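Local structure of sarcosine oxidase (Pyrococcus horikoshii, 1Y56) at residues D143-P148 / Q254-G259; A227-P232 / R302-Y307. The protein probably oxidises L-proline as the beta subunit of a dye-linked L-proline dehydrogenase complex, binding FAD and contacting an FMN. One frame throughout, in Å; residues are numbered along the deposited sequence.

In the fold
From the N terminus the chain first passes through strand 8-11 and helix 15-26, whose GxGxxG pattern fits a Rossmann-type FAD site. Contact 1 then closes a loop of 105 residues, bringing the turn at 254-259 back to 143-148 ahead of helix 148-161. Contact 2 closes a loop of 69 residues by pairing strands 221-230 and 299-310. The order 143-148, 227-232, 254-259, 302-307 makes the two loops cross, not nest. Their centres are 13 Å apart and they meet directly: Gly259 O and Thr230 OG1 probably share a hydrogen bond, and His257 packs on Pro232. Both contacts contribute residues to the FMN pocket.

Contact 1: residues D143-P148 / Q254-G259; sequences DGKADP and QTFHGG
Asp147 and Phe256 are the nearest backbone neighbours, yet their CA atoms stay 8.2 Å apart, so 143-148 and the loop 254-259 meet through side chains and not as paired strands. Lys145 bridges the gap: its NZ donates to Gln254 O at 2.8 Å, arriving in the carbonyl plane on a lone pair with a C=O...N angle of 144°. Its CG sits between the backbone N and the carbonyl carbon (chi1 38°), and beyond CG the chain runs extended, which carries the amine across to the loop. NZ is also hydrogen-bonded to Asn239 O and Thr253 OG1.

Phe256 reaches back the other way, sliding past the lysine chain. Its CE1 lies 4.1 Å from Lys145 CE, while CZ approaches Lys145 O to 3.6 Å, with that carbonyl oxygen at the ring edge, near its plane. On the neighbouring corner CE2 comes within 4.0 Å of Ala146 CA and 3.9 Å of Asp147 N. Behind these groups the loop is tied to itself: Gln254 NE2 donates to Gly258 O, from above the carbonyl plane, and also to Lys234 O, while Gly259 N donates to Thr255 OG1 at 2.8 Å. On the facing segment Asp147 is the N-cap of helix 148-161, its OD1 accepting from Glu150 N, and it also touches the FMN.

A lysine-to-carbonyl bond thus crosses beside ring-to-backbone packing. The hydrogen-bond partners named for the amine are two backbone carbonyls and a threonine hydroxyl, which would be consistent with a protonated lysine held by neutral oxygens, whereas the Phe256 ring packs along the backbone from Lys145 to Asp147, the residue that both caps helix 148-161 and lines the FMN pocket.

Contact 2: residues A227-P232 / R302-Y307; sequences AVITQP and RTWAGY. With FMN (flavin mononucleotide), chain E.
Ala227 and Trp304 form an antiparallel hydrogen-bonded pair with both backbone donors and acceptors used: Ala227 N donates to Trp304 O at 2.9 Å, and Trp304 N returns a bond to Ala227 O at 3.0 Å. Ile229 N adds a third bond, to Arg302 O at 3.2 Å, and Val228 with Thr303 is the non-hydrogen-bonded pair between. There Ala227 O takes a further CA-H...O contact from Thr303 CA. The short segments run at 153° to each other.

The indole of Trp304 lies between protein and flavin. Ala227 CB packs over one face as a CH-pi contact, 3.8 Å from the centroid of the six-membered ring and 22° off its normal; FMN C1' and C9 lie over the opposite face, and Ile229 CB meets the ring edge at CZ3. A chi1 of 70° sets CG between the backbone N and the carbonyl carbon and brings the ring over Ala227. Its polar NE1 is satisfied by Arg46 O.

Arg302 divides its donors between ligand and assembly. NH2 bonds to FMN O4' at 3.2 Å and approaches O3P to 3.0 Å, with the phosphorus in the guanidinium plane at its edge; the bend at chi3 turns the group toward the ribityl-phosphate tail. NE is hydrogen-bonded to a polar side chain, and NH1 to the backbone, of another protein chain. The contact is thus characteristic of a cofactor site at a subunit interface.

Strand 299-310 is the outermost of its mixed sheet within this chain, with strand 261-263 on the far side of 221-230. Ile229 and Trp304 touch Ile261 on the flavin side, while Val228 and Thr303 pack on the other face against helix 278-291.

Contact 1: residues D143-P148 / Q254-G259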
# COMPACT_ATOMS: atom_id res chain seq x y z
N ASP B 143 -20.58 7.60 -60.19
CA ASP B 143 -20.36 7.48 -58.74
C ASP B 143 -18.94 6.96 -58.51
O ASP B 143 -18.34 6.35 -59.40
CB ASP B 143 -21.37 6.53 -58.10
CG ASP B 143 -22.82 7.01 -58.22
OD1 ASP B 143 -23.72 6.14 -58.30
OD2 ASP B 143 -23.08 8.23 -58.24
N GLY B 144 -18.39 7.20 -57.33
CA GLY B 144 -17.02 6.82 -57.07
C GLY B 144 -16.69 6.68 -55.61
O GLY B 144 -17.57 6.60 -54.76
N LYS B 145 -15.40 6.63 -55.33
CA LYS B 145 -14.89 6.46 -53.98
C LYS B 145 -13.64 7.32 -53.81
O LYS B 145 -12.96 7.62 -54.78
CB LYS B 145 -14.60 4.98 -53.71
CG LYS B 145 -14.03 4.25 -54.87
CD LYS B 145 -13.64 2.85 -54.50
CE LYS B 145 -12.56 2.37 -55.42
NZ LYS B 145 -12.50 0.90 -55.43
N ALA B 146 -13.38 7.74 -52.57
CA ALA B 146 -12.25 8.59 -52.22
C ALA B 146 -11.92 8.30 -50.77
O ALA B 146 -12.77 7.80 -50.05
CB ALA B 146 -12.61 10.06 -52.39
N ASP B 147 -10.69 8.61 -50.33
CA ASP B 147 -10.31 8.42 -48.93
C ASP B 147 -10.71 9.63 -48.08
O ASP B 147 -10.18 10.73 -48.27
CB ASP B 147 -8.81 8.13 -48.78
CG ASP B 147 -8.40 7.89 -47.33
OD1 ASP B 147 -7.88 8.84 -46.69
OD2 ASP B 147 -8.62 6.76 -46.82
N PRO B 148 -11.66 9.43 -47.14
CA PRO B 148 -12.17 10.57 -46.40
C PRO B 148 -11.08 11.33 -45.65
O PRO B 148 -11.17 12.55 -45.54
CB PRO B 148 -13.17 9.94 -45.43
CG PRO B 148 -13.59 8.71 -46.12
CD PRO B 148 -12.32 8.19 -46.71
N GLN B 254 -13.11 -2.11 -52.92
CA GLN B 254 -11.69 -2.25 -52.62
C GLN B 254 -11.10 -0.88 -52.34
O GLN B 254 -11.45 0.10 -53.00
CB GLN B 254 -10.98 -2.97 -53.76
CG GLN B 254 -9.49 -3.16 -53.61
CD GLN B 254 -8.93 -4.15 -54.62
OE1 GLN B 254 -9.49 -4.35 -55.70
NE2 GLN B 254 -7.80 -4.79 -54.27
N THR B 255 -10.23 -0.79 -51.33
CA THR B 255 -9.52 0.45 -51.04
C THR B 255 -8.37 0.67 -52.03
O THR B 255 -7.98 -0.25 -52.78
CB THR B 255 -8.94 0.50 -49.62
OG1 THR B 255 -7.97 -0.54 -49.47
CG2 THR B 255 -10.03 0.33 -48.59
N PHE B 256 -7.82 1.88 -52.00
CA PHE B 256 -6.65 2.22 -52.80
C PHE B 256 -5.43 1.41 -52.37
O PHE B 256 -4.62 1.03 -53.20
CB PHE B 256 -6.40 3.72 -52.77
CG PHE B 256 -7.57 4.54 -53.28
CD1 PHE B 256 -8.33 4.10 -54.37
CD2 PHE B 256 -7.90 5.76 -52.68
CE1 PHE B 256 -9.41 4.86 -54.83
CE2 PHE B 256 -8.98 6.52 -53.15
CZ PHE B 256 -9.73 6.07 -54.23
N HIS B 257 -5.33 1.10 -51.08
CA HIS B 257 -4.31 0.16 -50.60
C HIS B 257 -4.49 -1.29 -51.12
O HIS B 257 -3.52 -2.03 -51.22
CB HIS B 257 -4.21 0.19 -49.06
CG HIS B 257 -3.12 -0.67 -48.49
ND1 HIS B 257 -1.84 -0.21 -48.28
CD2 HIS B 257 -3.12 -1.97 -48.10
CE1 HIS B 257 -1.09 -1.18 -47.78
NE2 HIS B 257 -1.85 -2.26 -47.66
N GLY B 258 -5.73 -1.70 -51.42
CA GLY B 258 -6.00 -3.05 -51.94
C GLY B 258 -6.89 -3.89 -51.03
O GLY B 258 -7.06 -5.10 -51.25
N GLY B 259 -7.51 -3.23 -50.06
CA GLY B 259 -8.13 -3.90 -48.94
C GLY B 259 -9.43 -4.64 -49.12
O GLY B 259 -9.58 -5.75 -48.65

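Contact 2: residues A227-P232 / R302-Y307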
# COMPACT_ATOMS: atom_id res chain seq x y z
N ALA B 227 -17.52 -1.65 -39.59
CA ALA B 227 -16.88 -2.00 -40.85
C ALA B 227 -15.83 -3.09 -40.66
O ALA B 227 -15.35 -3.32 -39.55
CB ALA B 227 -16.29 -0.76 -41.54
N VAL B 228 -15.50 -3.75 -41.76
CA VAL B 228 -14.44 -4.75 -41.80
C VAL B 228 -13.42 -4.37 -42.87
O VAL B 228 -13.73 -3.64 -43.81
CB VAL B 228 -15.04 -6.16 -42.05
CG1 VAL B 228 -15.67 -6.24 -43.42
CG2 VAL B 228 -13.99 -7.24 -41.85
N ILE B 229 -12.19 -4.83 -42.71
CA ILE B 229 -11.19 -4.72 -43.77
C ILE B 229 -10.53 -6.08 -43.95
O ILE B 229 -10.20 -6.76 -42.97
CB ILE B 229 -10.13 -3.60 -43.47
CG1 ILE B 229 -9.19 -3.41 -44.65
CG2 ILE B 229 -9.32 -3.91 -42.18
CD1 ILE B 229 -9.86 -2.86 -45.84
N THR B 230 -10.36 -6.50 -45.20
CA THR B 230 -9.66 -7.75 -45.46
C THR B 230 -8.20 -7.48 -45.79
O THR B 230 -7.76 -6.33 -45.82
CB THR B 230 -10.31 -8.54 -46.60
OG1 THR B 230 -9.76 -8.12 -47.85
CG2 THR B 230 -11.81 -8.34 -46.63
N GLN B 231 -7.45 -8.55 -46.04
CA GLN B 231 -6.07 -8.45 -46.51
C GLN B 231 -6.07 -7.85 -47.91
O GLN B 231 -7.05 -8.00 -48.63
CB GLN B 231 -5.44 -9.82 -46.53
CG GLN B 231 -6.11 -10.77 -47.47
CD GLN B 231 -5.35 -12.05 -47.61
OE1 GLN B 231 -5.78 -13.11 -47.13
NE2 GLN B 231 -4.20 -11.97 -48.27
N PRO B 232 -4.97 -7.18 -48.31
CA PRO B 232 -4.91 -6.59 -49.64
C PRO B 232 -4.87 -7.64 -50.75
O PRO B 232 -4.39 -8.75 -50.56
CB PRO B 232 -3.61 -5.80 -49.62
CG PRO B 232 -3.24 -5.67 -48.19
CD PRO B 232 -3.74 -6.92 -47.55
N ARG B 302 -8.97 -6.69 -39.40
CA ARG B 302 -9.47 -5.85 -38.32
C ARG B 302 -10.93 -5.48 -38.61
O ARG B 302 -11.41 -5.58 -39.75
CB ARG B 302 -8.60 -4.58 -38.18
CG ARG B 302 -9.19 -3.45 -37.29
CD ARG B 302 -8.22 -2.26 -37.12
NE ARG B 302 -7.25 -2.54 -36.06
CZ ARG B 302 -7.15 -1.89 -34.90
NH1 ARG B 302 -6.23 -2.27 -34.02
NH2 ARG B 302 -7.95 -0.86 -34.62
N THR B 303 -11.62 -5.06 -37.56
CA THR B 303 -12.99 -4.59 -37.61
C THR B 303 -13.03 -3.32 -36.78
O THR B 303 -12.30 -3.22 -35.79
CB THR B 303 -13.90 -5.64 -36.98
OG1 THR B 303 -14.13 -6.68 -37.93
CG2 THR B 303 -15.22 -5.06 -36.57
N TRP B 304 -13.84 -2.34 -37.17
CA TRP B 304 -14.02 -1.14 -36.34
C TRP B 304 -15.45 -0.59 -36.35
O TRP B 304 -16.33 -1.14 -37.01
CB TRP B 304 -13.00 -0.06 -36.71
CG TRP B 304 -13.25 0.57 -38.03
CD1 TRP B 304 -13.88 1.74 -38.27
CD2 TRP B 304 -12.86 0.05 -39.29
NE1 TRP B 304 -13.93 1.99 -39.61
CE2 TRP B 304 -13.30 0.97 -40.27
CE3 TRP B 304 -12.18 -1.10 -39.71
CZ2 TRP B 304 -13.08 0.78 -41.63
CZ3 TRP B 304 -11.97 -1.29 -41.05
CH2 TRP B 304 -12.41 -0.36 -42.00
N ALA B 305 -15.67 0.49 -35.60
CA ALA B 305 -16.98 1.12 -35.49
C ALA B 305 -16.92 2.64 -35.59
O ALA B 305 -15.86 3.26 -35.41
CB ALA B 305 -17.64 0.71 -34.18
N GLY B 306 -18.08 3.24 -35.87
CA GLY B 306 -18.21 4.69 -35.95
C GLY B 306 -19.67 5.09 -35.85
O GLY B 306 -20.57 4.24 -35.88
N TYR B 307 -19.90 6.39 -35.74
CA TYR B 307 -21.24 6.91 -35.57
C TYR B 307 -21.93 7.18 -36.91
O TYR B 307 -21.34 7.76 -37.82
CB TYR B 307 -21.21 8.22 -34.78
CG TYR B 307 -20.47 8.15 -33.47
CD1 TYR B 307 -20.51 7.01 -32.67
CD2 TYR B 307 -19.75 9.25 -33.02
CE1 TYR B 307 -19.83 6.97 -31.46
CE2 TYR B 307 -19.07 9.22 -31.82
CZ TYR B 307 -19.11 8.07 -31.04
OH TYR B 307 -18.43 8.05 -29.84
N1 FMN E . -7.26 -1.13 -40.29
C2 FMN E . -6.32 -2.04 -40.60
O2 FMN E . -5.86 -2.79 -39.71
N3 FMN E . -5.87 -2.17 -41.87
C4 FMN E . -6.35 -1.38 -42.85
O4 FMN E . -5.93 -1.51 -44.01
C4A FMN E . -7.33 -0.42 -42.55
N5 FMN E . -7.84 0.39 -43.52
C5A FMN E . -8.79 1.33 -43.25
C6 FMN E . -9.27 2.14 -44.29
C7 FMN E . -10.24 3.11 -44.04
C7M FMN E . -10.72 3.95 -45.20
C8 FMN E . -10.73 3.27 -42.73
C8M FMN E . -11.77 4.27 -42.40
C9 FMN E . -10.25 2.46 -41.70
C9A FMN E . -9.28 1.49 -41.95
N10 FMN E . -8.76 0.65 -40.92
C10 FMN E . -7.78 -0.31 -41.23
C1' FMN E . -9.24 0.74 -39.55
C2' FMN E . -8.49 1.78 -38.75
O2' FMN E . -7.65 1.08 -37.82
C3' FMN E . -9.57 2.69 -38.13
O3' FMN E . -9.15 4.06 -38.08
C4' FMN E . -9.94 2.22 -36.77
O4' FMN E . -9.73 1.05 -36.46
C5' FMN E . -10.56 3.19 -35.78
O5' FMN E . -9.78 3.18 -34.59
P FMN E . -10.11 2.15 -33.39
O1P FMN E . -11.33 2.76 -32.76
O2P FMN E . -8.85 2.18 -32.56
O3P FMN E . -10.37 0.81 -34.01